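Local coordinates for protein acetyl xylan esterase (PDB 6XYC) that removes acetyl and feruloyl groups from xylan as a bifunctional carbohydrate esterase of the alpha/beta hydrolase fold, from the gut microbiota, at residues A[30-35]-A[66-71]; A[81-86]-A[190-195]; A[135-140]-A[147-152]; A[221-226]-A[251-256]. All coordinates share one frame; numbering follows the deposited sequence.

Contact 1 (A[30-35]-A[66-71]); sequences YLPKEQ and PLLKAG
Leu68, in the last turn of helix 56-69, lays its CD2 methyl against the end of strand 26-32, and this is the close-packed half of the contact. CD2 sits 3.6 Å from the Tyr30 carbonyl O and 3.9 Å from Tyr30 CB, so it touches the strand's backbone as much as its side chains. The Leu68 side chain leans alongside its own backbone N, CG anti to the carbonyl carbon (chi1 -70°), and from there both methyls reach Tyr30 CB. The Tyr30 ring itself leads off elsewhere, meeting Tyr8 edge to face. Pro32 crosses Leu68 at about a right angle: its CB lies 3.4 Å from Leu68 O, while its CG packs 3.6 Å from the carbonyl C of Gly71.

The outer side is different. Glu34 is exposed, and its OE1 is placed 3.0 Å from Lys69 O; these are two acceptors, not a hydrogen bond, and with Glu34 poorly ordered the placement is uncertain. The nearby Gly71 N is badly angled for a bond and already donates to Leu68 O. That bond belongs to the Schellman motif in which Gly71, with positive phi, leaves the helical conformation.

No hydrogen bond links the two segments. Helix end and strand end are therefore joined by apolar contact over Leu68 and Pro32, and the carboxylate at the margin, lying among carbonyl oxygens, probably adds little attraction.

Contact 2 (A[81-86]-A[190-195]); sequences SSMEAI and EAVLIG. With AES (4-(2-aminoethyl)benzenesulfonyl fluoride), chain B.
Val192 of helix 189-193 meets Ser82 and Met83 of the loop 81-86 by van der Waals contact. Its CG1 methyl, anti to the backbone N (chi1 178°), lies 3.3 Å from Ser82 OG and makes an apolar contact with Met83 CG at 4.1 Å. Ser82 CB also rests against Leu193, 4.0 Å from its CA. Further along, Ile86 covers the helix end, with CB 3.4 Å from Leu193 O and CG2 3.6 Å from the CA of Gly195.

The polar link between the segments is a water. It donates to Ser82 O and to Val192 O, at 2.8 Å each, and bridges two backbone carbonyls that could not bond to one another.

Within the loop, Ser81 OG accepts from Met83 N in an ST turn, and Glu84 OE2 takes the Ser81 N-H with its anti lone pair, so the turn is braced from inside.

The hydrogen bond to the ligand lies away from the loop. Glu190 OE2 accepts from the amine N8 of AES at 2.6 Å, while its OE1 is held by Asn184. The short helix thus packs on the loop and also lines the inhibitor pocket of this alpha/beta hydrolase, Glu190 meeting the aminoethyl end of the ligand.

Contact 3 (A[135-140]-A[147-152]); sequences GVKTLT and DIEGSL
Lys137 reaches across to Asp147 and Glu149. Its CB heads away from the other segment, but a bend at chi2 (-68°) brings the chain back: CG comes 4.0 Å from Glu149 CB, and CD lies 3.5 Å from Asp147 OD1. CE rests 3.7 Å from Glu149 CB, the side chains crossing at about a right angle. At the tip, NZ forms a salt bridge with Asp147, 3.0 Å from OD1 on its syn side but 23° out of the carboxylate plane, with a weak bond to OD2.

The segments meet at the open end of a beta hairpin, strands 138-141 and 144-147, where Thr138 and Asp147 form an antiparallel non-hydrogen-bonded pair. Lys137 O accepts from both Ile148 N and Glu149 N, from the same face of the carbonyl plane.

Asp147 OD1 also takes the Gly150 N-H at 2.9 Å, closing an Asx motif; this donor and NZ come from opposite faces of the carboxylate. With an alanine here, Lys137 NZ is likely to lose its mate and Gly150 N its acceptor, freeing the turn.

Leu139 CD1 packs 3.9 Å from Ile148 CG1, near Phe129. Glu149 salt-bridges Arg99 and hydrogen-bonds Ser160, with a water between its OE1 and Val136 O.

Contact 4 (A[221-226]-A[251-256]); sequences DILIIH and KATFIS
Two neighbouring parallel strands of the main sheet meet here, 222-227 and 252-257, joined through helix 236-248 as a beta-alpha-beta unit of the alpha/beta hydrolase fold. Five backbone hydrogen bonds alternate between them, from Ile222 N to Lys251 O at one end to His226 N to Ile255 O at the other; in the middle, Ile255 N to Ile224 O measures 2.7 Å and is nearly straight (175°).

On the face covered by helix 236-248, Ile222 CG2 is pressed to 3.4 Å from Ala252 CB, tighter than usual for two carbons. Phe254, with CG anti to its N (chi1 177°), turns its ring edge to the neighbouring strand: CD1 is 3.9 Å from Ile224 CG2, and His226 CB meets the edge at CE1 in the ring plane. The His226 imidazole leads away to Ser238 and Val233 O. On the other face, Leu223 CD1 touches Ile255 CD1 at 3.8 Å, under helix 269-284.

At the strand starts, Asp221 lies against the Lys251 chain and bonds to Gln282 through OD2. Replacing Asp221 by a leucine would probably leave Gln282 and a bridging water without their acceptor. That water donates to Asp221 OD1 at 3.0 Å and accepts from Lys251 N at 2.7 Å.

In the fold
Contact 4 belongs to the sheet itself, with a single exposed residue among the twelve that touch, and is held by regular backbone bonds between parallel strands. Contact 1 reaches the same sheet from another strand, about 9 Å away between nearest atoms, but packs a helix end on it without hydrogen bonds; two of its eight residues are exposed. Contacts 2 and 3 each pair a loop with a short helix or hairpin strand, across the chain's centre from contact 1. Contact 3 is the least buried, two residues of nine, and has direct backbone bonds and a salt bridge, whereas in contact 2 a water replaces direct bonds. Contact 2 alone holds an inhibitor-pocket residue; the His226 side chain in contact 4 is about 9 Å from the ligand.

Contact 1 (A[30-35]-A[66-71])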
loop_
_atom_site.group_PDB
_atom_site.type_symbol
_atom_site.label_atom_id
_atom_site.label_comp_id
_atom_site.label_asym_id
_atom_site.label_seq_id
_atom_site.Cartn_x
_atom_site.Cartn_y
_atom_site.Cartn_z
ATOM N N TYR A 30 -7.272 -10.669 10.451
ATOM C CA TYR A 30 -8.415 -10.482 11.338
ATOM C C TYR A 30 -9.704 -10.618 10.538
ATOM O O TYR A 30 -9.816 -10.056 9.445
ATOM C CB TYR A 30 -8.387 -9.107 12.017
ATOM C CG TYR A 30 -7.137 -8.819 12.813
ATOM C CD1 TYR A 30 -7.053 -9.155 14.153
ATOM C CD2 TYR A 30 -6.044 -8.194 12.224
ATOM C CE1 TYR A 30 -5.917 -8.885 14.886
ATOM C CE2 TYR A 30 -4.899 -7.925 12.949
ATOM C CZ TYR A 30 -4.842 -8.273 14.284
ATOM O OH TYR A 30 -3.710 -8.008 15.019
ATOM N N LEU A 31 -10.685 -11.365 11.083
ATOM C CA LEU A 31 -12.000 -11.465 10.463
ATOM C C LEU A 31 -13.032 -10.703 11.295
ATOM O O LEU A 31 -12.935 -10.685 12.526
ATOM C CB LEU A 31 -12.448 -12.922 10.324
ATOM C CG LEU A 31 -11.438 -13.884 9.692
ATOM C CD1 LEU A 31 -11.994 -15.305 9.672
ATOM C CD2 LEU A 31 -11.054 -13.431 8.287
ATOM N N PRO A 32 -14.030 -10.076 10.665
ATOM C CA PRO A 32 -14.937 -9.202 11.422
ATOM C C PRO A 32 -15.690 -9.939 12.522
ATOM O O PRO A 32 -15.935 -11.144 12.448
ATOM C CB PRO A 32 -15.900 -8.667 10.353
ATOM C CG PRO A 32 -15.158 -8.805 9.053
ATOM C CD PRO A 32 -14.281 -10.022 9.211
ATOM N N LYS A 33 -16.064 -9.181 13.554
ATOM C CA LYS A 33 -16.891 -9.729 14.626
ATOM C C LYS A 33 -18.186 -10.301 14.073
ATOM O O LYS A 33 -18.571 -11.432 14.394
ATOM C CB LYS A 33 -17.180 -8.642 15.661
ATOM C CG LYS A 33 -18.111 -9.076 16.786
ATOM C CD LYS A 33 -17.391 -9.859 17.894
ATOM C CE LYS A 33 -16.043 -9.265 18.286
ATOM N NZ LYS A 33 -15.111 -10.270 18.863
ATOM N N GLU A 34 -18.898 -9.503 13.286
ATOM C CA GLU A 34 -20.074 -9.949 12.557
ATOM C C GLU A 34 -19.722 -11.167 11.713
ATOM O O GLU A 34 -19.145 -11.027 10.631
ATOM C CB GLU A 34 -20.606 -8.817 11.674
ATOM C CG GLU A 34 -19.519 -8.013 10.958
ATOM C CD GLU A 34 -19.859 -6.534 10.816
ATOM O OE1 GLU A 34 -19.571 -5.948 9.754
ATOM O OE2 GLU A 34 -20.413 -5.945 11.767
ATOM N N GLN A 35 -20.061 -12.362 12.192
ATOM C CA GLN A 35 -19.629 -13.587 11.530
ATOM C C GLN A 35 -20.409 -13.806 10.236
ATOM O O GLN A 35 -21.600 -13.491 10.143
ATOM C CB GLN A 35 -19.799 -14.784 12.467
ATOM C CG GLN A 35 -19.145 -14.584 13.832
ATOM C CD GLN A 35 -18.439 -15.827 14.347
ATOM O OE1 GLN A 35 -18.120 -16.741 13.589
ATOM N NE2 GLN A 35 -18.187 -15.860 15.648
ATOM N N PRO A 66 -12.214 0.305 11.481
ATOM C CA PRO A 66 -13.281 0.674 10.526
ATOM C C PRO A 66 -13.477 -0.355 9.426
ATOM O O PRO A 66 -14.619 -0.645 9.049
ATOM C CB PRO A 66 -12.814 2.030 9.974
ATOM C CG PRO A 66 -11.339 2.116 10.318
ATOM C CD PRO A 66 -11.170 1.337 11.587
ATOM N N LEU A 67 -12.389 -0.924 8.907
ATOM C CA LEU A 67 -12.504 -1.943 7.870
ATOM C C LEU A 67 -13.232 -3.178 8.383
ATOM O O LEU A 67 -14.086 -3.737 7.686
ATOM C CB LEU A 67 -11.117 -2.316 7.352
ATOM C CG LEU A 67 -10.387 -1.189 6.618
ATOM C CD1 LEU A 67 -8.980 -1.628 6.202
ATOM C CD2 LEU A 67 -11.187 -0.738 5.415
ATOM N N LEU A 68 -12.908 -3.623 9.597
ATOM C CA LEU A 68 -13.595 -4.781 10.162
ATOM C C LEU A 68 -15.076 -4.494 10.372
ATOM O O LEU A 68 -15.931 -5.325 10.043
ATOM C CB LEU A 68 -12.926 -5.187 11.479
ATOM C CG LEU A 68 -11.528 -5.790 11.311
ATOM C CD1 LEU A 68 -10.740 -5.739 12.607
ATOM C CD2 LEU A 68 -11.629 -7.225 10.787
ATOM N N LYS A 69 -15.399 -3.320 10.913
ATOM C CA LYS A 69 -16.798 -2.959 11.132
ATOM C C LYS A 69 -17.565 -2.876 9.819
ATOM O O LYS A 69 -18.780 -3.105 9.796
ATOM C CB LYS A 69 -16.883 -1.626 11.881
ATOM C CG LYS A 69 -16.468 -1.694 13.342
ATOM C CD LYS A 69 -15.350 -0.700 13.650
ATOM C CE LYS A 69 -15.873 0.566 14.323
ATOM N NZ LYS A 69 -14.904 1.686 14.216
ATOM N N ALA A 70 -16.882 -2.546 8.723
ATOM C CA ALA A 70 -17.501 -2.515 7.403
ATOM C C ALA A 70 -17.695 -3.903 6.811
ATOM O O ALA A 70 -18.342 -4.030 5.766
ATOM C CB ALA A 70 -16.653 -1.670 6.444
ATOM N N GLY A 71 -17.153 -4.938 7.447
ATOM C CA GLY A 71 -17.353 -6.305 7.009
ATOM C C GLY A 71 -16.225 -6.911 6.213
ATOM O O GLY A 71 -16.436 -7.944 5.570
#

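Contact 2 (A[81-86]-A[190-195])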
loop_
_atom_site.group_PDB
_atom_site.type_symbol
_atom_site.label_atom_id
_atom_site.label_comp_id
_atom_site.label_asym_id
_atom_site.label_seq_id
_atom_site.Cartn_x
_atom_site.Cartn_y
_atom_site.Cartn_z
ATOM N N SER A 81 12.852 -3.706 5.634
ATOM C CA SER A 81 13.325 -2.337 5.778
ATOM C C SER A 81 14.211 -1.946 4.602
ATOM O O SER A 81 14.979 -2.761 4.077
ATOM C CB SER A 81 14.109 -2.185 7.087
ATOM O OG SER A 81 14.793 -0.941 7.143
ATOM N N SER A 82 14.095 -0.687 4.179
ATOM C CA SER A 82 15.010 -0.166 3.175
ATOM C C SER A 82 16.457 -0.302 3.615
ATOM O O SER A 82 17.352 -0.334 2.764
ATOM C CB SER A 82 14.695 1.300 2.876
ATOM O OG SER A 82 14.912 2.108 4.019
ATOM N N MET A 83 16.711 -0.377 4.923
ATOM C CA MET A 83 18.074 -0.496 5.419
ATOM C C MET A 83 18.613 -1.918 5.344
ATOM O O MET A 83 19.826 -2.104 5.478
ATOM C CB MET A 83 18.145 0.010 6.862
ATOM C CG MET A 83 17.877 1.499 6.994
ATOM S SD MET A 83 17.799 2.015 8.713
ATOM C CE MET A 83 16.273 1.228 9.213
ATOM N N GLU A 84 17.757 -2.917 5.125
ATOM C CA GLU A 84 18.200 -4.298 4.975
ATOM C C GLU A 84 18.100 -4.817 3.547
ATOM O O GLU A 84 18.778 -5.792 3.214
ATOM C CB GLU A 84 17.410 -5.233 5.908
ATOM C CG GLU A 84 15.955 -5.451 5.539
ATOM C CD GLU A 84 15.208 -6.285 6.577
ATOM O OE1 GLU A 84 15.707 -7.367 6.954
ATOM O OE2 GLU A 84 14.116 -5.864 7.011
ATOM N N ALA A 85 17.297 -4.186 2.698
ATOM C CA ALA A 85 17.149 -4.605 1.311
ATOM C C ALA A 85 16.667 -3.405 0.517
ATOM O O ALA A 85 15.706 -2.746 0.925
ATOM C CB ALA A 85 16.156 -5.759 1.175
ATOM N N ILE A 86 17.311 -3.120 -0.615
ATOM C CA ILE A 86 16.930 -1.933 -1.373
ATOM C C ILE A 86 15.831 -2.301 -2.362
ATOM O O ILE A 86 15.534 -3.483 -2.571
ATOM C CB ILE A 86 18.136 -1.284 -2.082
ATOM C CG1 ILE A 86 18.734 -2.192 -3.150
ATOM C CG2 ILE A 86 19.198 -0.893 -1.060
ATOM C CD1 ILE A 86 19.619 -1.463 -4.131
ATOM N N GLU A 190 13.974 8.179 0.555
ATOM C CA GLU A 190 13.983 7.580 -0.775
ATOM C C GLU A 190 15.401 7.296 -1.248
ATOM O O GLU A 190 15.613 6.358 -2.027
ATOM C CB GLU A 190 13.263 8.475 -1.786
ATOM C CG GLU A 190 13.791 9.885 -1.862
ATOM C CD GLU A 190 12.922 10.854 -1.098
ATOM O OE1 GLU A 190 12.423 11.830 -1.697
ATOM O OE2 GLU A 190 12.729 10.641 0.117
ATOM N N ALA A 191 16.378 8.090 -0.796
ATOM C CA ALA A 191 17.774 7.802 -1.112
ATOM C C ALA A 191 18.186 6.452 -0.539
ATOM O O ALA A 191 18.853 5.658 -1.211
ATOM C CB ALA A 191 18.683 8.912 -0.576
ATOM N N VAL A 192 17.779 6.169 0.699
ATOM C CA VAL A 192 18.068 4.871 1.305
ATOM C C VAL A 192 17.391 3.758 0.519
ATOM O O VAL A 192 17.973 2.690 0.291
ATOM C CB VAL A 192 17.622 4.874 2.781
ATOM C CG1 VAL A 192 17.863 3.516 3.415
ATOM C CG2 VAL A 192 18.339 5.974 3.553
ATOM N N LEU A 193 16.150 3.997 0.086
ATOM C CA LEU A 193 15.406 2.986 -0.650
ATOM C C LEU A 193 16.127 2.568 -1.924
ATOM O O LEU A 193 16.038 1.403 -2.330
ATOM C CB LEU A 193 14.009 3.518 -0.991
ATOM C CG LEU A 193 13.003 2.633 -1.709
ATOM C CD1 LEU A 193 12.650 1.429 -0.846
ATOM C CD2 LEU A 193 11.749 3.429 -2.055
ATOM N N ILE A 194 16.842 3.485 -2.569
ATOM C CA ILE A 194 17.493 3.191 -3.839
ATOM C C ILE A 194 18.978 2.878 -3.653
ATOM O O ILE A 194 19.743 2.931 -4.620
ATOM C CB ILE A 194 17.291 4.318 -4.865
ATOM C CG1 ILE A 194 17.898 5.640 -4.395
ATOM C CG2 ILE A 194 15.809 4.506 -5.161
ATOM C CD1 ILE A 194 17.890 6.724 -5.455
ATOM N N GLY A 195 19.397 2.533 -2.439
ATOM C CA GLY A 195 20.774 2.171 -2.185
ATOM C C GLY A 195 21.664 3.301 -1.721
ATOM O O GLY A 195 22.867 3.258 -1.980
HETATM C C3 AES B . 8.830 10.679 4.770
HETATM C C2 AES B . 7.723 10.057 5.263
HETATM C C1 AES B . 7.143 9.056 4.544
HETATM S S AES B . 5.764 8.282 5.257
HETATM O O1S AES B . 6.033 6.832 5.439
HETATM O O2S AES B . 5.648 8.706 6.649
HETATM C C6 AES B . 7.631 8.657 3.342
HETATM C C5 AES B . 8.752 9.286 2.840
HETATM C C4 AES B . 9.352 10.293 3.560
HETATM C C7 AES B . 10.614 11.029 2.998
HETATM C C8 AES B . 10.313 11.616 1.596
HETATM N N8 AES B . 11.349 12.550 1.302
HETATM O O HOH W 1 19.639 0.917 1.713
#

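Contact 3 (A[135-140]-A[147-152])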
loop_
_atom_site.group_PDB
_atom_site.type_symbol
_atom_site.label_atom_id
_atom_site.label_comp_id
_atom_site.label_asym_id
_atom_site.label_seq_id
_atom_site.Cartn_x
_atom_site.Cartn_y
_atom_site.Cartn_z
ATOM N N GLY A 135 -0.414 -7.460 -13.030
ATOM C CA GLY A 135 0.011 -8.193 -14.209
ATOM C C GLY A 135 1.362 -7.805 -14.764
ATOM O O GLY A 135 1.717 -8.249 -15.864
ATOM N N VAL A 136 2.135 -7.009 -14.033
ATOM C CA VAL A 136 3.418 -6.492 -14.498
ATOM C C VAL A 136 4.531 -7.227 -13.764
ATOM O O VAL A 136 4.560 -7.242 -12.527
ATOM C CB VAL A 136 3.522 -4.971 -14.277
ATOM C CG1 VAL A 136 4.957 -4.496 -14.504
ATOM C CG2 VAL A 136 2.544 -4.237 -15.185
ATOM N N LYS A 137 5.449 -7.828 -14.524
ATOM C CA LYS A 137 6.554 -8.573 -13.933
ATOM C C LYS A 137 7.764 -7.688 -13.666
ATOM O O LYS A 137 8.366 -7.761 -12.590
ATOM C CB LYS A 137 6.956 -9.743 -14.843
ATOM C CG LYS A 137 7.217 -11.056 -14.112
ATOM C CD LYS A 137 8.456 -10.985 -13.240
ATOM C CE LYS A 137 8.572 -12.213 -12.346
ATOM N NZ LYS A 137 9.871 -12.280 -11.606
ATOM N N THR A 138 8.135 -6.852 -14.629
ATOM C CA THR A 138 9.317 -6.015 -14.507
ATOM C C THR A 138 9.015 -4.632 -15.062
ATOM O O THR A 138 8.082 -4.441 -15.847
ATOM C CB THR A 138 10.523 -6.619 -15.245
ATOM O OG1 THR A 138 10.295 -6.581 -16.659
ATOM C CG2 THR A 138 10.751 -8.061 -14.811
ATOM N N LEU A 139 9.825 -3.663 -14.638
ATOM C CA LEU A 139 9.778 -2.303 -15.149
ATOM C C LEU A 139 11.194 -1.870 -15.487
ATOM O O LEU A 139 12.147 -2.248 -14.800
ATOM C CB LEU A 139 9.151 -1.356 -14.128
ATOM C CG LEU A 139 7.644 -1.516 -13.942
ATOM C CD1 LEU A 139 7.169 -0.673 -12.774
ATOM C CD2 LEU A 139 6.879 -1.158 -15.217
ATOM N N THR A 140 11.332 -1.096 -16.558
ATOM C CA THR A 140 12.639 -0.666 -17.030
ATOM C C THR A 140 12.643 0.837 -17.253
ATOM O O THR A 140 11.675 1.397 -17.774
ATOM C CB THR A 140 13.022 -1.382 -18.334
ATOM O OG1 THR A 140 13.102 -2.797 -18.109
ATOM C CG2 THR A 140 14.358 -0.865 -18.848
ATOM N N ASP A 147 12.731 -6.000 -10.893
ATOM C CA ASP A 147 11.772 -7.097 -10.869
ATOM C C ASP A 147 10.699 -6.772 -9.834
ATOM O O ASP A 147 10.955 -6.818 -8.627
ATOM C CB ASP A 147 12.494 -8.405 -10.539
ATOM C CG ASP A 147 11.571 -9.600 -10.510
ATOM O OD1 ASP A 147 10.359 -9.438 -10.762
ATOM O OD2 ASP A 147 12.066 -10.713 -10.234
ATOM N N ILE A 148 9.500 -6.442 -10.309
ATOM C CA ILE A 148 8.418 -6.017 -9.427
ATOM C C ILE A 148 7.713 -7.222 -8.817
ATOM O O ILE A 148 7.532 -7.301 -7.598
ATOM C CB ILE A 148 7.434 -5.118 -10.202
ATOM C CG1 ILE A 148 8.119 -3.818 -10.631
ATOM C CG2 ILE A 148 6.191 -4.838 -9.370
ATOM C CD1 ILE A 148 8.742 -3.034 -9.510
ATOM N N GLU A 149 7.303 -8.177 -9.656
ATOM C CA GLU A 149 6.590 -9.353 -9.165
ATOM C C GLU A 149 7.443 -10.147 -8.184
ATOM O O GLU A 149 6.957 -10.569 -7.128
ATOM C CB GLU A 149 6.169 -10.229 -10.344
ATOM C CG GLU A 149 5.551 -11.556 -9.955
ATOM C CD GLU A 149 4.144 -11.408 -9.403
ATOM O OE1 GLU A 149 3.606 -10.280 -9.437
ATOM O OE2 GLU A 149 3.575 -12.428 -8.950
ATOM N N GLY A 150 8.708 -10.378 -8.517
ATOM C CA GLY A 150 9.588 -11.141 -7.655
ATOM C C GLY A 150 9.269 -12.627 -7.665
ATOM O O GLY A 150 8.348 -13.112 -8.328
ATOM N N SER A 151 10.072 -13.360 -6.892
ATOM C CA SER A 151 9.983 -14.813 -6.818
ATOM C C SER A 151 9.920 -15.302 -5.376
ATOM O O SER A 151 10.271 -16.454 -5.099
ATOM C CB SER A 151 11.175 -15.475 -7.510
ATOM O OG SER A 151 11.091 -15.395 -8.924
ATOM N N LEU A 152 9.455 -14.469 -4.456
ATOM C CA LEU A 152 9.469 -14.821 -3.047
ATOM C C LEU A 152 8.349 -15.796 -2.709
ATOM O O LEU A 152 7.209 -15.649 -3.161
ATOM C CB LEU A 152 9.328 -13.562 -2.194
ATOM C CG LEU A 152 10.462 -12.543 -2.123
ATOM C CD1 LEU A 152 10.064 -11.450 -1.143
ATOM C CD2 LEU A 152 11.756 -13.203 -1.711
HETATM O O HOH W 2 2.921 -7.897 -10.520
#

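Contact 4 (A[221-226]-A[251-256])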
loop_
_atom_site.group_PDB
_atom_site.type_symbol
_atom_site.label_atom_id
_atom_site.label_comp_id
_atom_site.label_asym_id
_atom_site.label_seq_id
_atom_site.Cartn_x
_atom_site.Cartn_y
_atom_site.Cartn_z
ATOM N N ASP A 221 -9.567 1.197 -9.682
ATOM C CA ASP A 221 -9.920 2.506 -9.146
ATOM C C ASP A 221 -9.099 2.812 -7.899
ATOM O O ASP A 221 -8.737 1.916 -7.129
ATOM C CB ASP A 221 -11.406 2.563 -8.791
ATOM C CG ASP A 221 -12.303 2.493 -10.009
ATOM O OD1 ASP A 221 -11.793 2.249 -11.119
ATOM O OD2 ASP A 221 -13.524 2.679 -9.844
ATOM N N ILE A 222 -8.827 4.095 -7.678
ATOM C CA ILE A 222 -8.062 4.514 -6.511
ATOM C C ILE A 222 -8.788 5.638 -5.788
ATOM O O ILE A 222 -9.402 6.506 -6.420
ATOM C CB ILE A 222 -6.633 4.955 -6.898
ATOM C CG1 ILE A 222 -5.804 5.210 -5.640
ATOM C CG2 ILE A 222 -6.662 6.215 -7.762
ATOM C CD1 ILE A 222 -4.312 5.405 -5.903
ATOM N N LEU A 223 -8.726 5.607 -4.459
ATOM C CA LEU A 223 -9.123 6.723 -3.613
ATOM C C LEU A 223 -7.869 7.286 -2.961
ATOM O O LEU A 223 -7.090 6.542 -2.353
ATOM C CB LEU A 223 -10.129 6.280 -2.548
ATOM C CG LEU A 223 -10.537 7.332 -1.511
ATOM C CD1 LEU A 223 -11.383 8.427 -2.112
ATOM C CD2 LEU A 223 -11.278 6.651 -0.363
ATOM N N ILE A 224 -7.673 8.594 -3.097
ATOM C CA ILE A 224 -6.497 9.285 -2.578
ATOM C C ILE A 224 -6.963 10.264 -1.508
ATOM O O ILE A 224 -7.878 11.061 -1.748
ATOM C CB ILE A 224 -5.737 10.026 -3.694
ATOM C CG1 ILE A 224 -5.426 9.088 -4.863
ATOM C CG2 ILE A 224 -4.463 10.652 -3.142
ATOM C CD1 ILE A 224 -5.140 9.820 -6.152
ATOM N N ILE A 225 -6.329 10.212 -0.339
ATOM C CA ILE A 225 -6.678 11.070 0.787
ATOM C C ILE A 225 -5.399 11.730 1.288
ATOM O O ILE A 225 -4.418 11.039 1.590
ATOM C CB ILE A 225 -7.359 10.275 1.916
ATOM C CG1 ILE A 225 -8.526 9.453 1.368
ATOM C CG2 ILE A 225 -7.845 11.217 3.002
ATOM C CD1 ILE A 225 -9.141 8.506 2.358
ATOM N N HIS A 226 -5.411 13.062 1.386
ATOM C CA HIS A 226 -4.207 13.796 1.755
ATOM C C HIS A 226 -4.586 15.082 2.472
ATOM O O HIS A 226 -5.459 15.824 2.009
ATOM C CB HIS A 226 -3.357 14.100 0.517
ATOM C CG HIS A 226 -1.895 14.232 0.803
ATOM N ND1 HIS A 226 -0.937 13.529 0.105
ATOM C CD2 HIS A 226 -1.225 14.993 1.702
ATOM C CE1 HIS A 226 0.261 13.843 0.569
ATOM N NE2 HIS A 226 0.115 14.729 1.539
ATOM N N LYS A 251 -9.564 6.025 -13.182
ATOM C CA LYS A 251 -10.537 6.557 -12.235
ATOM C C LYS A 251 -9.874 6.763 -10.881
ATOM O O LYS A 251 -9.434 5.799 -10.242
ATOM C CB LYS A 251 -11.747 5.630 -12.101
ATOM C CG LYS A 251 -12.905 6.239 -11.304
ATOM C CD LYS A 251 -13.435 7.507 -11.954
ATOM C CE LYS A 251 -14.416 8.234 -11.044
ATOM N NZ LYS A 251 -13.809 9.387 -10.331
ATOM N N ALA A 252 -9.808 8.021 -10.454
ATOM C CA ALA A 252 -9.280 8.398 -9.154
ATOM C C ALA A 252 -10.234 9.370 -8.480
ATOM O O ALA A 252 -10.805 10.250 -9.131
ATOM C CB ALA A 252 -7.896 9.036 -9.288
ATOM N N THR A 253 -10.430 9.174 -7.182
ATOM C CA THR A 253 -11.143 10.109 -6.324
ATOM C C THR A 253 -10.138 10.698 -5.348
ATOM O O THR A 253 -9.412 9.953 -4.681
ATOM C CB THR A 253 -12.283 9.417 -5.569
ATOM O OG1 THR A 253 -13.180 8.817 -6.510
ATOM C CG2 THR A 253 -13.045 10.418 -4.712
ATOM N N PHE A 254 -10.077 12.025 -5.281
ATOM C CA PHE A 254 -9.099 12.720 -4.448
ATOM C C PHE A 254 -9.847 13.508 -3.382
ATOM O O PHE A 254 -10.645 14.398 -3.706
ATOM C CB PHE A 254 -8.208 13.642 -5.280
ATOM C CG PHE A 254 -7.219 14.434 -4.462
ATOM C CD1 PHE A 254 -6.606 13.874 -3.347
ATOM C CD2 PHE A 254 -6.900 15.735 -4.805
ATOM C CE1 PHE A 254 -5.705 14.604 -2.593
ATOM C CE2 PHE A 254 -5.996 16.464 -4.060
ATOM C CZ PHE A 254 -5.399 15.900 -2.953
ATOM N N ILE A 255 -9.586 13.181 -2.116
ATOM C CA ILE A 255 -10.186 13.867 -0.979
ATOM C C ILE A 255 -9.078 14.605 -0.238
ATOM O O ILE A 255 -8.163 13.977 0.312
ATOM C CB ILE A 255 -10.913 12.891 -0.046
ATOM C CG1 ILE A 255 -12.171 12.347 -0.730
ATOM C CG2 ILE A 255 -11.283 13.574 1.257
ATOM C CD1 ILE A 255 -12.825 11.185 0.008
ATOM N N SER A 256 -9.161 15.933 -0.229
ATOM C CA SER A 256 -8.220 16.784 0.481
ATOM C C SER A 256 -8.800 17.089 1.855
ATOM O O SER A 256 -9.960 17.497 1.962
ATOM C CB SER A 256 -7.975 18.080 -0.300
ATOM O OG SER A 256 -6.989 18.876 0.332
HETATM O O HOH W 3 -9.580 3.308 -12.903
HETATM O O HOH W 4 -12.141 6.645 -7.772
#